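Local coordinates for putative oxygenase (Streptomyces viridochromogenes Tue57, PDB 4XAA), which is a putative oxygenase of orthosomycin biosynthesis, probably an iron- and 2-oxoglutarate-dependent dioxygenase built on a double-stranded beta helix, at residues 30-42 with 75-87. Residues are numbered along the deposited sequence; the frame is centred on the assembly and turned at random.
Sequences DAIARLKAGAERL and LEKQDWAPERDLL
Trp80 lies against the helix between Leu42 and Leu35, the first of two apolar parts. Leu42 CD1 sits over one face, a CH-pi contact 3.7 Å from the centroid of the five-membered ring and 5° off its normal; Arg84 CB, from the loop itself, lies over the opposite face toward its rim. At the far edge, Leu35 CD2 comes within 3.7 Å of Trp80 CH2. Gly38 brings its bare backbone up to the ring, CA 3.6 Å from Trp80 CE3. Leu75 CD1 meets Leu42 CD1 at 3.5 Å. The second part is Leu86, packed on Leu35, Ala31 and Arg34, with CD1 3.8 Å from Arg34 CB. Beneath, Leu35, Leu75 and Leu87 touch Ile210 of the large sheet.

Among polar groups, Arg41 bends at chi3 (84°) to present two nitrogens to Glu83: NH2 to OE1 at 3.1 Å and NH1 to OE2, both from above the carboxylate plane. Trp80 NE1 instead ties the ring back to its own loop, donating to Leu75 O at 3.0 Å (166°), which helps set the indole's turn; Gln78 N reaches that oxygen from the other face of its carbonyl plane.

Indole and leucines thus supply the buried apolar part, while the Arg41-Glu83 charges pair at the partly exposed margin, where solvent would probably weaken their attraction.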
loop_
_atom_site.group_PDB
_atom_site.type_symbol
_atom_site.label_atom_id
_atom_site.label_comp_id
_atom_site.label_asym_id
_atom_site.label_seq_id
_atom_site.Cartn_x
_atom_site.Cartn_y
_atom_site.Cartn_z
ATOM N N ASP A 30 -4.895 -15.942 10.398
ATOM C CA ASP A 30 -6.077 -16.517 9.765
ATOM C C ASP A 30 -6.884 -15.453 9.037
ATOM O O ASP A 30 -7.474 -15.723 8.000
ATOM C CB ASP A 30 -6.952 -17.218 10.814
ATOM C CG ASP A 30 -8.231 -17.787 10.231
ATOM O OD1 ASP A 30 -9.322 -17.300 10.601
ATOM O OD2 ASP A 30 -8.149 -18.719 9.405
ATOM N N ALA A 31 -6.903 -14.244 9.587
ATOM C CA ALA A 31 -7.609 -13.128 8.963
ATOM C C ALA A 31 -6.890 -12.676 7.690
ATOM O O ALA A 31 -7.521 -12.356 6.680
ATOM C CB ALA A 31 -7.740 -11.976 9.934
ATOM N N ILE A 32 -5.563 -12.658 7.756
ATOM C CA ILE A 32 -4.735 -12.332 6.615
ATOM C C ILE A 32 -4.976 -13.361 5.521
ATOM O O ILE A 32 -5.010 -13.034 4.333
ATOM C CB ILE A 32 -3.254 -12.296 7.005
ATOM C CG1 ILE A 32 -3.005 -11.157 7.994
ATOM C CG2 ILE A 32 -2.363 -12.132 5.779
ATOM C CD1 ILE A 32 -3.498 -9.822 7.493
ATOM N N ALA A 33 -5.179 -14.604 5.934
ATOM C CA ALA A 33 -5.334 -15.699 4.989
ATOM C C ALA A 33 -6.639 -15.569 4.227
ATOM O O ALA A 33 -6.707 -15.840 3.035
ATOM C CB ALA A 33 -5.259 -17.043 5.711
ATOM N N ARG A 34 -7.683 -15.148 4.925
ATOM C CA ARG A 34 -8.978 -14.939 4.293
ATOM C C ARG A 34 -8.946 -13.719 3.370
ATOM O O ARG A 34 -9.485 -13.764 2.271
ATOM C CB ARG A 34 -10.061 -14.800 5.356
ATOM C CG ARG A 34 -10.269 -16.085 6.168
ATOM C CD ARG A 34 -11.304 -15.885 7.270
ATOM N NE ARG A 34 -10.677 -15.812 8.590
ATOM C CZ ARG A 34 -11.075 -14.998 9.568
ATOM N NH1 ARG A 34 -12.107 -14.182 9.361
ATOM N NH2 ARG A 34 -10.448 -15.003 10.754
ATOM N N LEU A 35 -8.293 -12.644 3.805
ATOM C CA LEU A 35 -8.113 -11.487 2.941
ATOM C C LEU A 35 -7.426 -11.886 1.638
ATOM O O LEU A 35 -7.861 -11.484 0.549
ATOM C CB LEU A 35 -7.312 -10.399 3.655
ATOM C CG LEU A 35 -8.143 -9.555 4.617
ATOM C CD1 LEU A 35 -7.293 -8.537 5.332
ATOM C CD2 LEU A 35 -9.278 -8.877 3.862
ATOM N N LYS A 36 -6.375 -12.697 1.753
ATOM C CA LYS A 36 -5.616 -13.164 0.595
ATOM C C LYS A 36 -6.532 -13.916 -0.352
ATOM O O LYS A 36 -6.525 -13.684 -1.554
ATOM C CB LYS A 36 -4.449 -14.064 1.036
ATOM C CG LYS A 36 -3.351 -14.298 -0.031
ATOM C CD LYS A 36 -2.110 -14.956 0.591
ATOM C CE LYS A 36 -0.946 -15.119 -0.401
ATOM N NZ LYS A 36 -1.139 -16.216 -1.398
ATOM N N ALA A 37 -7.334 -14.810 0.214
ATOM C CA ALA A 37 -8.284 -15.605 -0.558
ATOM C C ALA A 37 -9.322 -14.733 -1.257
ATOM O O ALA A 37 -9.668 -14.969 -2.414
ATOM C CB ALA A 37 -8.968 -16.605 0.335
ATOM N N GLY A 38 -9.829 -13.739 -0.537
ATOM C CA GLY A 38 -10.771 -12.802 -1.112
ATOM C C GLY A 38 -10.108 -12.042 -2.240
ATOM O O GLY A 38 -10.689 -11.881 -3.298
ATOM N N ALA A 39 -8.884 -11.584 -2.010
ATOM C CA ALA A 39 -8.142 -10.854 -3.025
ATOM C C ALA A 39 -7.995 -11.679 -4.293
ATOM O O ALA A 39 -8.298 -11.204 -5.388
ATOM C CB ALA A 39 -6.773 -10.447 -2.503
ATOM N N GLU A 40 -7.547 -12.919 -4.142
ATOM C CA GLU A 40 -7.338 -13.787 -5.288
ATOM C C GLU A 40 -8.635 -13.991 -6.048
ATOM O O GLU A 40 -8.649 -13.942 -7.280
ATOM C CB GLU A 40 -6.762 -15.134 -4.857
ATOM C CG GLU A 40 -5.362 -15.040 -4.269
ATOM C CD GLU A 40 -4.766 -16.410 -3.976
ATOM O OE1 GLU A 40 -5.180 -17.379 -4.652
ATOM O OE2 GLU A 40 -3.895 -16.519 -3.075
ATOM N N ARG A 41 -9.733 -14.191 -5.327
ATOM C CA ARG A 41 -11.021 -14.334 -5.995
ATOM C C ARG A 41 -11.362 -13.100 -6.839
ATOM O O ARG A 41 -11.991 -13.204 -7.890
ATOM C CB ARG A 41 -12.129 -14.593 -4.985
ATOM C CG ARG A 41 -13.465 -14.890 -5.639
ATOM C CD ARG A 41 -14.390 -15.617 -4.682
ATOM N NE ARG A 41 -15.093 -14.698 -3.799
ATOM C CZ ARG A 41 -14.736 -14.447 -2.546
ATOM N NH1 ARG A 41 -13.680 -15.060 -2.027
ATOM N NH2 ARG A 41 -15.445 -13.589 -1.814
ATOM N N LEU A 42 -10.936 -11.933 -6.380
ATOM C CA LEU A 42 -11.153 -10.725 -7.135
ATOM C C LEU A 42 -10.302 -10.758 -8.392
ATOM O O LEU A 42 -10.758 -10.372 -9.480
ATOM C CB LEU A 42 -10.815 -9.496 -6.300
ATOM C CG LEU A 42 -11.846 -9.124 -5.246
ATOM C CD1 LEU A 42 -11.304 -7.992 -4.412
ATOM C CD2 LEU A 42 -13.149 -8.740 -5.911
ATOM N N LEU A 75 -11.965 -0.754 -3.424
ATOM C CA LEU A 75 -11.973 -2.143 -2.990
ATOM C C LEU A 75 -13.151 -2.467 -2.064
ATOM O O LEU A 75 -13.699 -3.564 -2.120
ATOM C CB LEU A 75 -10.647 -2.484 -2.304
ATOM C CG LEU A 75 -10.385 -3.935 -1.888
ATOM C CD1 LEU A 75 -10.412 -4.859 -3.096
ATOM C CD2 LEU A 75 -9.060 -4.042 -1.161
ATOM N N GLU A 76 -13.555 -1.502 -1.240
ATOM C CA GLU A 76 -14.619 -1.733 -0.263
ATOM C C GLU A 76 -16.000 -1.830 -0.904
ATOM O O GLU A 76 -16.975 -2.189 -0.247
ATOM C CB GLU A 76 -14.610 -0.626 0.795
ATOM C CG GLU A 76 -15.327 0.667 0.417
ATOM C CD GLU A 76 -14.581 1.517 -0.592
ATOM O OE1 GLU A 76 -13.610 1.022 -1.203
ATOM O OE2 GLU A 76 -14.970 2.694 -0.778
ATOM N N LYS A 77 -16.073 -1.514 -2.193
ATOM C CA LYS A 77 -17.335 -1.560 -2.934
ATOM C C LYS A 77 -17.453 -2.838 -3.732
ATOM O O LYS A 77 -18.483 -3.093 -4.343
ATOM C CB LYS A 77 -17.461 -0.366 -3.891
ATOM C CG LYS A 77 -18.292 0.762 -3.380
ATOM C CD LYS A 77 -17.531 1.636 -2.450
ATOM C CE LYS A 77 -18.335 2.899 -2.155
ATOM N NZ LYS A 77 -17.996 3.432 -0.797
ATOM N N GLN A 78 -16.390 -3.630 -3.757
ATOM C CA GLN A 78 -16.343 -4.739 -4.688
ATOM C C GLN A 78 -17.103 -5.910 -4.112
ATOM O O GLN A 78 -17.371 -5.967 -2.919
ATOM C CB GLN A 78 -14.899 -5.120 -5.011
ATOM C CG GLN A 78 -14.068 -3.983 -5.600
ATOM C CD GLN A 78 -14.628 -3.434 -6.919
ATOM O OE1 GLN A 78 -15.086 -4.185 -7.776
ATOM N NE2 GLN A 78 -14.591 -2.114 -7.074
ATOM N N ASP A 79 -17.487 -6.836 -4.972
ATOM C CA ASP A 79 -18.237 -7.985 -4.510
ATOM C C ASP A 79 -17.296 -9.074 -4.020
ATOM O O ASP A 79 -16.874 -9.930 -4.802
ATOM C CB ASP A 79 -19.139 -8.532 -5.617
ATOM C CG ASP A 79 -19.836 -9.811 -5.206
ATOM O OD1 ASP A 79 -19.952 -10.061 -3.977
ATOM O OD2 ASP A 79 -20.262 -10.572 -6.098
ATOM N N TRP A 80 -16.964 -9.046 -2.733
ATOM C CA TRP A 80 -16.177 -10.129 -2.161
ATOM C C TRP A 80 -16.443 -10.308 -0.684
ATOM O O TRP A 80 -15.546 -10.639 0.085
ATOM C CB TRP A 80 -14.682 -9.912 -2.422
ATOM C CG TRP A 80 -14.054 -8.670 -1.876
ATOM C CD1 TRP A 80 -14.358 -7.379 -2.195
ATOM C CD2 TRP A 80 -12.943 -8.608 -0.973
ATOM N NE1 TRP A 80 -13.538 -6.514 -1.511
ATOM C CE2 TRP A 80 -12.648 -7.243 -0.764
ATOM C CE3 TRP A 80 -12.180 -9.576 -0.304
ATOM C CZ2 TRP A 80 -11.619 -6.817 0.087
ATOM C CZ3 TRP A 80 -11.161 -9.152 0.551
ATOM C CH2 TRP A 80 -10.891 -7.782 0.734
ATOM N N ALA A 81 -17.693 -10.083 -0.298
ATOM C CA ALA A 81 -18.187 -10.476 1.013
ATOM C C ALA A 81 -18.181 -12.000 1.073
ATOM O O ALA A 81 -18.409 -12.660 0.062
ATOM C CB ALA A 81 -19.582 -9.920 1.244
ATOM N N PRO A 82 -17.931 -12.575 2.257
ATOM C CA PRO A 82 -17.752 -11.898 3.547
ATOM C C PRO A 82 -16.315 -11.486 3.892
ATOM O O PRO A 82 -16.139 -10.794 4.890
ATOM C CB PRO A 82 -18.249 -12.946 4.540
ATOM C CG PRO A 82 -17.842 -14.236 3.904
ATOM C CD PRO A 82 -18.028 -14.038 2.417
ATOM N N GLU A 83 -15.321 -11.889 3.104
ATOM C CA GLU A 83 -13.933 -11.514 3.378
ATOM C C GLU A 83 -13.720 -10.007 3.407
ATOM O O GLU A 83 -12.913 -9.504 4.196
ATOM C CB GLU A 83 -12.992 -12.132 2.348
ATOM C CG GLU A 83 -12.885 -13.631 2.450
ATOM C CD GLU A 83 -13.849 -14.335 1.535
ATOM O OE1 GLU A 83 -14.890 -13.736 1.194
ATOM O OE2 GLU A 83 -13.550 -15.479 1.135
ATOM N N ARG A 84 -14.443 -9.297 2.548
ATOM C CA ARG A 84 -14.391 -7.837 2.480
ATOM C C ARG A 84 -14.607 -7.167 3.842
ATOM O O ARG A 84 -14.047 -6.107 4.129
ATOM C CB ARG A 84 -15.442 -7.330 1.484
ATOM C CG ARG A 84 -15.542 -5.815 1.363
ATOM C CD ARG A 84 -16.715 -5.412 0.446
ATOM N NE ARG A 84 -18.004 -5.502 1.128
ATOM C CZ ARG A 84 -19.188 -5.406 0.525
ATOM N NH1 ARG A 84 -19.264 -5.225 -0.794
ATOM N NH2 ARG A 84 -20.300 -5.493 1.248
ATOM N N ASP A 85 -15.424 -7.788 4.681
ATOM C CA ASP A 85 -15.706 -7.249 6.005
ATOM C C ASP A 85 -14.440 -7.080 6.818
ATOM O O ASP A 85 -14.371 -6.216 7.694
ATOM C CB ASP A 85 -16.690 -8.156 6.742
ATOM C CG ASP A 85 -17.971 -8.371 5.960
ATOM O OD1 ASP A 85 -18.464 -7.398 5.341
ATOM O OD2 ASP A 85 -18.475 -9.514 5.948
ATOM N N LEU A 86 -13.428 -7.892 6.514
ATOM C CA LEU A 86 -12.163 -7.823 7.241
ATOM C C LEU A 86 -11.438 -6.501 7.014
ATOM O O LEU A 86 -10.598 -6.116 7.824
ATOM C CB LEU A 86 -11.252 -8.986 6.860
ATOM C CG LEU A 86 -11.679 -10.316 7.457
ATOM C CD1 LEU A 86 -10.903 -11.448 6.838
ATOM C CD2 LEU A 86 -11.485 -10.254 8.961
ATOM N N LEU A 87 -11.783 -5.799 5.932
ATOM C CA LEU A 87 -11.242 -4.456 5.702
ATOM C C LEU A 87 -11.515 -3.534 6.874
ATOM O O LEU A 87 -10.812 -2.541 7.078
ATOM C CB LEU A 87 -11.843 -3.817 4.457
ATOM C CG LEU A 87 -11.639 -4.485 3.112
ATOM C CD1 LEU A 87 -12.487 -3.717 2.106
ATOM C CD2 LEU A 87 -10.162 -4.495 2.727
#